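Local coordinates for GDSL-like protein (Roseburia intestinalis L1-82, PDB 6HFZ), which removes acetyl groups from acetylated mannans, as a two-domain esterase of the SGNH (GDSL-like) hydrolase family from a gut commensal, at residues 305-318 with 333-347. Residues are numbered along the deposited sequence; the frame is centred on the assembly and turned at random.
Sequences EIIVDGDAEHAVRL and DTILEHGENKVHKVE
The carboxylate of Asp309 meets strand 342-347 with both oxygens. Asp309 OD2 takes a hydrogen bond from His344 ND1 at 2.6 Å, through the syn lone pair and in the ring plane, while Asp309 OD1 accepts one from the backbone N of Lys345 at 2.9 Å. Lys342 NZ lies farther off, in long salt bridges to Asp309 OD2 (3.8 Å) and to Glu340 OE2. The imidazole is held at its other nitrogen too, where NE2 donates to Glu340 O; Leu336 CD2 lies over one face of the ring and Lys342 CG over the opposite one, both toward the rim. With an alanine here in place of Asp309, His344 ND1 and the Lys345 amide would probably lose their acceptor, and the ring would be less firmly fixed.

Backbone bonds continue this pairing. Asp309 N reaches Lys345 O with an N-H...O angle of 172°, and Ile307 and Glu347 form an antiparallel hydrogen-bonded pair, bonded N to O in both directions.

Apolar contacts join the hairpin of strands 303-308 and 316-319 to strand 329-336, which belongs to the facing sheet. In Ile335, chi1 (-55°) sets CG2 anti to the backbone N, facing Val308 CG2 at 3.8 Å, and CD1, ending the CG1 branch, touches Ile306 CG2 and Val316 CG1, each 3.9 Å away. Ile306 CD1 also packs on Val346 CG1 at 3.7 Å. Beyond them a water bridges Arg317 O and Asp333 OD2, the latter also bonded to Tyr293 OH.

The segments thus combine sheet pairing with sheet-on-sheet packing in the all-beta domain. At the second residue of the type I' turn 308-311, the carboxylate, hydrogen-bonded through both oxygens, extends the strand pairing and ties it to the 337-341 loop through His344, whose protonation it would probably favour.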
ATOM      1  N   GLU A 305       8.701 -23.773  -0.585  1.00 26.18           N
ATOM      2  CA  GLU A 305       7.606 -24.033   0.324  1.00 28.86           C
ATOM      3  C   GLU A 305       7.923 -23.325   1.647  1.00 25.70           C
ATOM      4  O   GLU A 305       9.119 -23.139   2.051  1.00 27.40           O
ATOM      5  CB  GLU A 305       7.386 -25.541   0.480  1.00 30.08           C
ATOM      6  CG  GLU A 305       8.382 -26.217   1.407  1.00 35.99           C
ATOM      7  CD  GLU A 305       8.299 -27.744   1.494  1.00 41.21           C
ATOM      8  OE1 GLU A 305       7.233 -28.306   1.093  1.00 38.46           O
ATOM      9  OE2 GLU A 305       9.319 -28.370   1.926  1.00 45.56           O
ATOM     10  N   ILE A 306       6.869 -22.865   2.321  1.00 21.53           N
ATOM     11  CA  ILE A 306       6.958 -22.275   3.633  1.00 21.75           C
ATOM     12  C   ILE A 306       6.124 -23.141   4.605  1.00 24.40           C
ATOM     13  O   ILE A 306       5.013 -23.566   4.269  1.00 25.16           O
ATOM     14  CB  ILE A 306       6.488 -20.798   3.613  1.00 22.59           C
ATOM     15  CG1 ILE A 306       6.645 -20.150   4.983  1.00 24.61           C
ATOM     16  CG2 ILE A 306       5.080 -20.646   3.069  1.00 21.07           C
ATOM     17  CD1 ILE A 306       6.642 -18.639   4.948  1.00 22.53           C
ATOM     18  N   ILE A 307       6.719 -23.415   5.768  1.00 24.31           N
ATOM     19  CA  ILE A 307       6.204 -24.277   6.772  1.00 28.72           C
ATOM     20  C   ILE A 307       6.198 -23.515   8.087  1.00 26.41           C
ATOM     21  O   ILE A 307       7.194 -22.902   8.462  1.00 26.15           O
ATOM     22  CB  ILE A 307       7.078 -25.535   6.887  1.00 33.91           C
ATOM     23  CG1 ILE A 307       7.103 -26.320   5.574  1.00 37.86           C
ATOM     24  CG2 ILE A 307       6.606 -26.403   8.052  1.00 36.78           C
ATOM     25  CD1 ILE A 307       8.055 -27.502   5.592  1.00 39.34           C
ATOM     26  N   VAL A 308       5.072 -23.572   8.808  1.00 24.67           N
ATOM     27  CA  VAL A 308       4.946 -22.872  10.050  1.00 23.98           C
ATOM     28  C   VAL A 308       4.809 -23.934  11.155  1.00 26.01           C
ATOM     29  O   VAL A 308       3.955 -24.818  11.019  1.00 28.22           O
ATOM     30  CB  VAL A 308       3.765 -21.884  10.024  1.00 26.58           C
ATOM     31  CG1 VAL A 308       3.547 -21.210  11.361  1.00 30.84           C
ATOM     32  CG2 VAL A 308       3.978 -20.831   8.957  1.00 28.21           C
ATOM     33  N   ASP A 309       5.655 -23.825  12.185  1.00 29.56           N
ATOM     34  CA  ASP A 309       5.610 -24.653  13.403  1.00 33.70           C
ATOM     35  C   ASP A 309       5.650 -26.153  13.048  1.00 39.08           C
ATOM     36  O   ASP A 309       4.888 -26.946  13.623  1.00 41.04           O
ATOM     37  CB  ASP A 309       4.332 -24.313  14.183  1.00 33.41           C
ATOM     38  CG  ASP A 309       4.308 -22.896  14.732  1.00 29.36           C
ATOM     39  OD1 ASP A 309       5.409 -22.415  15.115  1.00 29.71           O
ATOM     40  OD2 ASP A 309       3.182 -22.284  14.774  1.00 33.52           O
ATOM     41  N   GLY A 310       6.455 -26.511  12.044  1.00 35.38           N
ATOM     42  CA  GLY A 310       6.629 -27.892  11.584  1.00 41.39           C
ATOM     43  C   GLY A 310       5.393 -28.527  10.957  1.00 43.25           C
ATOM     44  O   GLY A 310       5.360 -29.746  10.748  1.00 48.81           O
ATOM     45  N   ASP A 311       4.378 -27.738  10.601  1.00 40.22           N
ATOM     46  CA  ASP A 311       3.163 -28.267   9.999  1.00 36.41           C
ATOM     47  C   ASP A 311       3.448 -28.516   8.511  1.00 37.24           C
ATOM     48  O   ASP A 311       2.870 -27.874   7.614  1.00 38.40           O
ATOM     49  CB  ASP A 311       1.981 -27.326  10.234  1.00 39.09           C
ATOM     50  CG  ASP A 311       0.624 -27.874   9.828  1.00 42.93           C
ATOM     51  OD1 ASP A 311       0.558 -29.045   9.383  1.00 46.80           O
ATOM     52  OD2 ASP A 311      -0.343 -27.091   9.887  1.00 49.82           O
ATOM     53  N   ALA A 312       4.376 -29.447   8.260  1.00 40.03           N
ATOM     54  CA  ALA A 312       5.015 -29.617   6.965  1.00 39.71           C
ATOM     55  C   ALA A 312       4.049 -30.272   5.984  1.00 39.95           C
ATOM     56  O   ALA A 312       4.202 -30.102   4.764  1.00 38.38           O
ATOM     57  CB  ALA A 312       6.283 -30.433   7.089  1.00 42.22           C
ATOM     58  N   GLU A 313       3.079 -31.020   6.516  1.00 43.70           N
ATOM     59  CA  GLU A 313       2.056 -31.648   5.699  1.00 43.29           C
ATOM     60  C   GLU A 313       1.146 -30.562   5.105  1.00 42.59           C
ATOM     61  O   GLU A 313       0.432 -30.830   4.140  1.00 43.36           O
ATOM     62  CB  GLU A 313       1.257 -32.685   6.504  1.00 44.79           C
ATOM     63  CG  GLU A 313       2.065 -33.899   6.947  1.00 45.13           C
ATOM     64  CD  GLU A 313       2.430 -34.897   5.850  1.00 47.33           C
ATOM     65  OE1 GLU A 313       1.977 -34.709   4.707  1.00 45.43           O
ATOM     66  OE2 GLU A 313       3.173 -35.869   6.135  1.00 39.41           O
ATOM     67  N   HIS A 314       1.187 -29.352   5.675  1.00 40.62           N
ATOM     68  CA  HIS A 314       0.384 -28.190   5.195  1.00 38.92           C
ATOM     69  C   HIS A 314       1.245 -26.991   4.738  1.00 35.59           C
ATOM     70  O   HIS A 314       0.805 -25.826   4.811  1.00 36.56           O
ATOM     71  CB  HIS A 314      -0.587 -27.771   6.295  1.00 39.95           C
ATOM     72  CG  HIS A 314      -1.579 -28.845   6.574  1.00 49.60           C
ATOM     73  ND1 HIS A 314      -1.474 -29.672   7.679  1.00 54.10           N
ATOM     74  CD2 HIS A 314      -2.641 -29.278   5.853  1.00 53.47           C
ATOM     75  CE1 HIS A 314      -2.467 -30.544   7.657  1.00 58.51           C
ATOM     76  NE2 HIS A 314      -3.199 -30.321   6.548  1.00 59.87           N
ATOM     77  N   ALA A 315       2.443 -27.274   4.216  1.00 33.32           N
ATOM     78  CA  ALA A 315       3.274 -26.312   3.586  1.00 29.96           C
ATOM     79  C   ALA A 315       2.499 -25.578   2.476  1.00 28.51           C
ATOM     80  O   ALA A 315       1.663 -26.173   1.776  1.00 30.77           O
ATOM     81  CB  ALA A 315       4.497 -27.007   3.023  1.00 31.03           C
ATOM     82  N   VAL A 316       2.792 -24.277   2.306  1.00 25.36           N
ATOM     83  CA  VAL A 316       2.308 -23.494   1.208  1.00 23.89           C
ATOM     84  C   VAL A 316       3.421 -23.337   0.174  1.00 23.96           C
ATOM     85  O   VAL A 316       4.551 -22.948   0.498  1.00 22.11           O
ATOM     86  CB  VAL A 316       1.770 -22.127   1.661  1.00 25.69           C
ATOM     87  CG1 VAL A 316       1.374 -21.238   0.503  1.00 25.86           C
ATOM     88  CG2 VAL A 316       0.625 -22.310   2.634  1.00 27.53           C
ATOM     89  N   ARG A 317       3.039 -23.570  -1.082  1.00 24.69           N
ATOM     90  CA  ARG A 317       3.884 -23.436  -2.249  1.00 28.78           C
ATOM     91  C   ARG A 317       4.038 -21.968  -2.637  1.00 24.86           C
ATOM     92  O   ARG A 317       3.051 -21.241  -2.880  1.00 25.51           O
ATOM     93  CB  ARG A 317       3.286 -24.165  -3.452  1.00 33.12           C
ATOM     94  CG  ARG A 317       4.173 -24.122  -4.687  1.00 34.56           C
ATOM     95  CD  ARG A 317       3.410 -23.926  -5.980  1.00 44.70           C
ATOM     96  NE  ARG A 317       3.340 -25.155  -6.729  1.00 42.20           N
ATOM     97  CZ  ARG A 317       4.298 -25.614  -7.515  1.00 35.93           C
ATOM     98  NH1 ARG A 317       4.683 -24.960  -8.601  1.00 41.17           N
ATOM     99  NH2 ARG A 317       4.920 -26.709  -7.147  1.00 34.07           N
ATOM    100  N   LEU A 318       5.295 -21.552  -2.737  1.00 23.73           N
ATOM    101  CA  LEU A 318       5.660 -20.197  -3.202  1.00 23.01           C
ATOM    102  C   LEU A 318       6.370 -20.378  -4.554  1.00 24.00           C
ATOM    103  O   LEU A 318       7.581 -20.783  -4.629  1.00 26.41           O
ATOM    104  CB  LEU A 318       6.545 -19.481  -2.185  1.00 21.06           C
ATOM    105  CG  LEU A 318       6.163 -19.572  -0.709  1.00 23.80           C
ATOM    106  CD1 LEU A 318       7.207 -18.815   0.131  1.00 23.20           C
ATOM    107  CD2 LEU A 318       4.782 -18.981  -0.478  1.00 24.19           C
ATOM    108  N   ASP A 333       1.761 -13.385   0.548  1.00 20.79           N
ATOM    109  CA  ASP A 333       0.799 -14.456   0.774  1.00 20.30           C
ATOM    110  C   ASP A 333       0.559 -14.583   2.261  1.00 20.09           C
ATOM    111  O   ASP A 333       1.530 -14.672   3.075  1.00 21.96           O
ATOM    112  CB  ASP A 333       1.257 -15.799   0.207  1.00 19.21           C
ATOM    113  CG  ASP A 333       1.312 -15.963  -1.298  1.00 24.63           C
ATOM    114  OD1 ASP A 333       0.579 -15.261  -2.017  1.00 26.95           O
ATOM    115  OD2 ASP A 333       2.043 -16.890  -1.746  1.00 28.73           O
ATOM    116  N   THR A 334      -0.718 -14.641   2.653  1.00 21.54           N
ATOM    117  CA  THR A 334      -1.031 -14.822   4.068  1.00 22.07           C
ATOM    118  C   THR A 334      -1.004 -16.321   4.370  1.00 24.16           C
ATOM    119  O   THR A 334      -1.700 -17.067   3.674  1.00 26.46           O
ATOM    120  CB  THR A 334      -2.379 -14.202   4.474  1.00 25.62           C
ATOM    121  OG1 THR A 334      -2.360 -12.799   4.200  1.00 24.48           O
ATOM    122  CG2 THR A 334      -2.667 -14.397   5.951  1.00 25.97           C
ATOM    123  N   ILE A 335      -0.174 -16.745   5.331  1.00 22.85           N
ATOM    124  CA  ILE A 335       0.079 -18.195   5.587  1.00 23.69           C
ATOM    125  C   ILE A 335      -0.722 -18.674   6.797  1.00 25.61           C
ATOM    126  O   ILE A 335      -1.261 -19.791   6.761  1.00 30.64           O
ATOM    127  CB  ILE A 335       1.590 -18.484   5.742  1.00 23.69           C
ATOM    128  CG1 ILE A 335       2.403 -17.999   4.543  1.00 27.69           C
ATOM    129  CG2 ILE A 335       1.834 -19.956   5.984  1.00 25.75           C
ATOM    130  CD1 ILE A 335       1.858 -18.438   3.219  1.00 25.67           C
ATOM    131  N   LEU A 336      -0.711 -17.881   7.873  1.00 24.15           N
ATOM    132  CA  LEU A 336      -1.443 -18.110   9.114  1.00 26.31           C
ATOM    133  C   LEU A 336      -2.264 -16.855   9.389  1.00 26.41           C
ATOM    134  O   LEU A 336      -1.690 -15.764   9.388  1.00 23.86           O
ATOM    135  CB  LEU A 336      -0.481 -18.322  10.288  1.00 27.63           C
ATOM    136  CG  LEU A 336      -1.149 -18.616  11.637  1.00 28.73           C
ATOM    137  CD1 LEU A 336      -1.928 -19.937  11.569  1.00 31.09           C
ATOM    138  CD2 LEU A 336      -0.144 -18.640  12.770  1.00 28.00           C
ATOM    139  N   GLU A 337      -3.558 -17.023   9.681  1.00 23.24           N
ATOM    140  CA  GLU A 337      -4.378 -15.895  10.091  1.00 24.96           C
ATOM    141  C   GLU A 337      -5.237 -16.267  11.318  1.00 26.59           C
ATOM    142  O   GLU A 337      -5.890 -17.316  11.344  1.00 25.41           O
ATOM    143  CB  GLU A 337      -5.259 -15.433   8.935  1.00 28.39           C
ATOM    144  CG  GLU A 337      -6.021 -14.162   9.270  1.00 32.79           C
ATOM    145  CD  GLU A 337      -6.723 -13.496   8.099  1.00 36.27           C
ATOM    146  OE1 GLU A 337      -7.614 -14.127   7.495  1.00 33.73           O
ATOM    147  OE2 GLU A 337      -6.396 -12.327   7.825  1.00 33.03           O
ATOM    148  N   HIS A 338      -5.214 -15.371  12.308  1.00 24.41           N
ATOM    149  CA  HIS A 338      -5.967 -15.442  13.541  1.00 27.08           C
ATOM    150  C   HIS A 338      -5.625 -16.741  14.288  1.00 28.99           C
ATOM    151  O   HIS A 338      -6.512 -17.375  14.847  1.00 30.25           O
ATOM    152  CB  HIS A 338      -7.460 -15.286  13.284  1.00 26.18           C
ATOM    153  CG  HIS A 338      -7.855 -14.001  12.643  1.00 27.65           C
ATOM    154  ND1 HIS A 338      -9.047 -13.868  11.973  1.00 31.91           N
ATOM    155  CD2 HIS A 338      -7.229 -12.804  12.588  1.00 29.04           C
ATOM    156  CE1 HIS A 338      -9.141 -12.636  11.495  1.00 33.97           C
ATOM    157  NE2 HIS A 338      -8.023 -11.963  11.859  1.00 31.82           N
ATOM    158  N   GLY A 339      -4.336 -17.100  14.277  1.00 29.49           N
ATOM    159  CA  GLY A 339      -3.788 -18.231  14.981  1.00 29.69           C
ATOM    160  C   GLY A 339      -3.443 -17.882  16.412  1.00 26.40           C
ATOM    161  O   GLY A 339      -3.867 -16.884  16.937  1.00 27.17           O
ATOM    162  N   GLU A 340      -2.657 -18.756  17.033  1.00 31.64           N
ATOM    163  CA  GLU A 340      -2.213 -18.552  18.372  1.00 30.90           C
ATOM    164  C   GLU A 340      -1.115 -17.499  18.314  1.00 29.27           C
ATOM    165  O   GLU A 340      -0.248 -17.525  17.414  1.00 29.08           O
ATOM    166  CB  GLU A 340      -1.711 -19.868  18.968  1.00 32.08           C
ATOM    167  CG  GLU A 340      -1.100 -19.739  20.341  1.00 35.71           C
ATOM    168  CD  GLU A 340      -0.715 -21.072  20.958  1.00 41.29           C
ATOM    169  OE1 GLU A 340      -0.823 -21.169  22.193  1.00 51.94           O
ATOM    170  OE2 GLU A 340      -0.315 -22.019  20.193  1.00 40.57           O
ATOM    171  N   ASN A 341      -1.203 -16.560  19.243  1.00 29.69           N
ATOM    172  CA  ASN A 341      -0.229 -15.515  19.381  1.00 33.35           C
ATOM    173  C   ASN A 341       0.954 -16.035  20.223  1.00 34.70           C
ATOM    174  O   ASN A 341       0.875 -16.125  21.435  1.00 36.27           O
ATOM    175  CB  ASN A 341      -0.848 -14.261  19.989  1.00 35.73           C
ATOM    176  CG  ASN A 341      -0.021 -13.033  19.687  1.00 36.98           C
ATOM    177  OD1 ASN A 341       1.199 -13.116  19.509  1.00 35.38           O
ATOM    178  ND2 ASN A 341      -0.698 -11.910  19.548  1.00 47.49           N
ATOM    179  N   LYS A 342       2.052 -16.354  19.541  1.00 32.27           N
ATOM    180  CA  LYS A 342       3.245 -16.914  20.143  1.00 31.92           C
ATOM    181  C   LYS A 342       4.413 -16.722  19.173  1.00 32.23           C
ATOM    182  O   LYS A 342       4.233 -16.245  18.048  1.00 30.66           O
ATOM    183  CB  LYS A 342       3.017 -18.396  20.463  1.00 34.48           C
ATOM    184  CG  LYS A 342       2.789 -19.307  19.270  1.00 36.04           C
ATOM    185  CD  LYS A 342       2.895 -20.799  19.598  1.00 39.31           C
ATOM    186  CE  LYS A 342       2.585 -21.655  18.391  1.00 44.27           C
ATOM    187  NZ  LYS A 342       3.117 -23.035  18.531  1.00 52.07           N
ATOM    188  N   VAL A 343       5.617 -17.084  19.612  1.00 30.07           N
ATOM    189  CA  VAL A 343       6.758 -17.097  18.715  1.00 30.48           C
ATOM    190  C   VAL A 343       6.655 -18.336  17.817  1.00 29.86           C
ATOM    191  O   VAL A 343       6.856 -19.441  18.270  1.00 33.09           O
ATOM    192  CB  VAL A 343       8.099 -17.031  19.476  1.00 35.73           C
ATOM    193  CG1 VAL A 343       8.326 -18.233  20.383  1.00 49.37           C
ATOM    194  CG2 VAL A 343       9.265 -16.906  18.514  1.00 39.95           C
ATOM    195  N   HIS A 344       6.314 -18.152  16.541  1.00 26.56           N
ATOM    196  CA  HIS A 344       6.195 -19.224  15.565  1.00 28.94           C
ATOM    197  C   HIS A 344       7.564 -19.528  14.947  1.00 27.97           C
ATOM    198  O   HIS A 344       8.320 -18.611  14.692  1.00 31.86           O
ATOM    199  CB  HIS A 344       5.197 -18.853  14.457  1.00 26.81           C
ATOM    200  CG  HIS A 344       3.815 -18.652  14.995  1.00 25.87           C
ATOM    201  ND1 HIS A 344       2.960 -19.717  15.184  1.00 27.14           N
ATOM    202  CD2 HIS A 344       3.162 -17.549  15.433  1.00 28.26           C
ATOM    203  CE1 HIS A 344       1.825 -19.281  15.701  1.00 27.79           C
ATOM    204  NE2 HIS A 344       1.911 -17.938  15.837  1.00 26.32           N
ATOM    205  N   LYS A 345       7.817 -20.800  14.646  1.00 26.27           N
ATOM    206  CA  LYS A 345       8.970 -21.158  13.872  1.00 29.71           C
ATOM    207  C   LYS A 345       8.531 -21.176  12.409  1.00 27.84           C
ATOM    208  O   LYS A 345       7.480 -21.728  12.055  1.00 29.84           O
ATOM    209  CB  LYS A 345       9.578 -22.485  14.339  1.00 36.94           C
ATOM    210  CG  LYS A 345      10.628 -23.049  13.396  1.00 45.81           C
ATOM    211  CD  LYS A 345      11.401 -24.233  13.964  1.00 59.29           C
ATOM    212  CE  LYS A 345      12.431 -24.795  13.001  1.00 62.33           C
ATOM    213  NZ  LYS A 345      11.810 -25.356  11.777  1.00 68.83           N
ATOM    214  N   VAL A 346       9.330 -20.520  11.567  1.00 24.65           N
ATOM    215  CA  VAL A 346       9.030 -20.454  10.178  1.00 22.06           C
ATOM    216  C   VAL A 346      10.236 -20.952   9.387  1.00 24.63           C
ATOM    217  O   VAL A 346      11.364 -20.534   9.614  1.00 26.93           O
ATOM    218  CB  VAL A 346       8.635 -19.023   9.765  1.00 20.66           C
ATOM    219  CG1 VAL A 346       8.278 -18.986   8.289  1.00 23.64           C
ATOM    220  CG2 VAL A 346       7.514 -18.486  10.632  1.00 21.29           C
ATOM    221  N   GLU A 347       9.972 -21.778   8.393  1.00 24.68           N
ATOM    222  CA  GLU A 347      11.010 -22.278   7.559  1.00 25.78           C
ATOM    223  C   GLU A 347      10.591 -22.085   6.104  1.00 24.77           C
ATOM    224  O   GLU A 347       9.464 -22.371   5.747  1.00 22.65           O
ATOM    225  CB  GLU A 347      11.271 -23.752   7.912  1.00 33.60           C
ATOM    226  CG  GLU A 347      12.294 -24.397   6.992  1.00 41.06           C
ATOM    227  CD  GLU A 347      12.739 -25.804   7.365  1.00 46.17           C
ATOM    228  OE1 GLU A 347      11.907 -26.585   7.923  1.00 42.44           O
ATOM    229  OE2 GLU A 347      13.928 -26.117   7.093  1.00 52.15           O
TER
HETATM  230  O   HOH W   1       1.012 -19.093  -2.304  1.00 36.93           O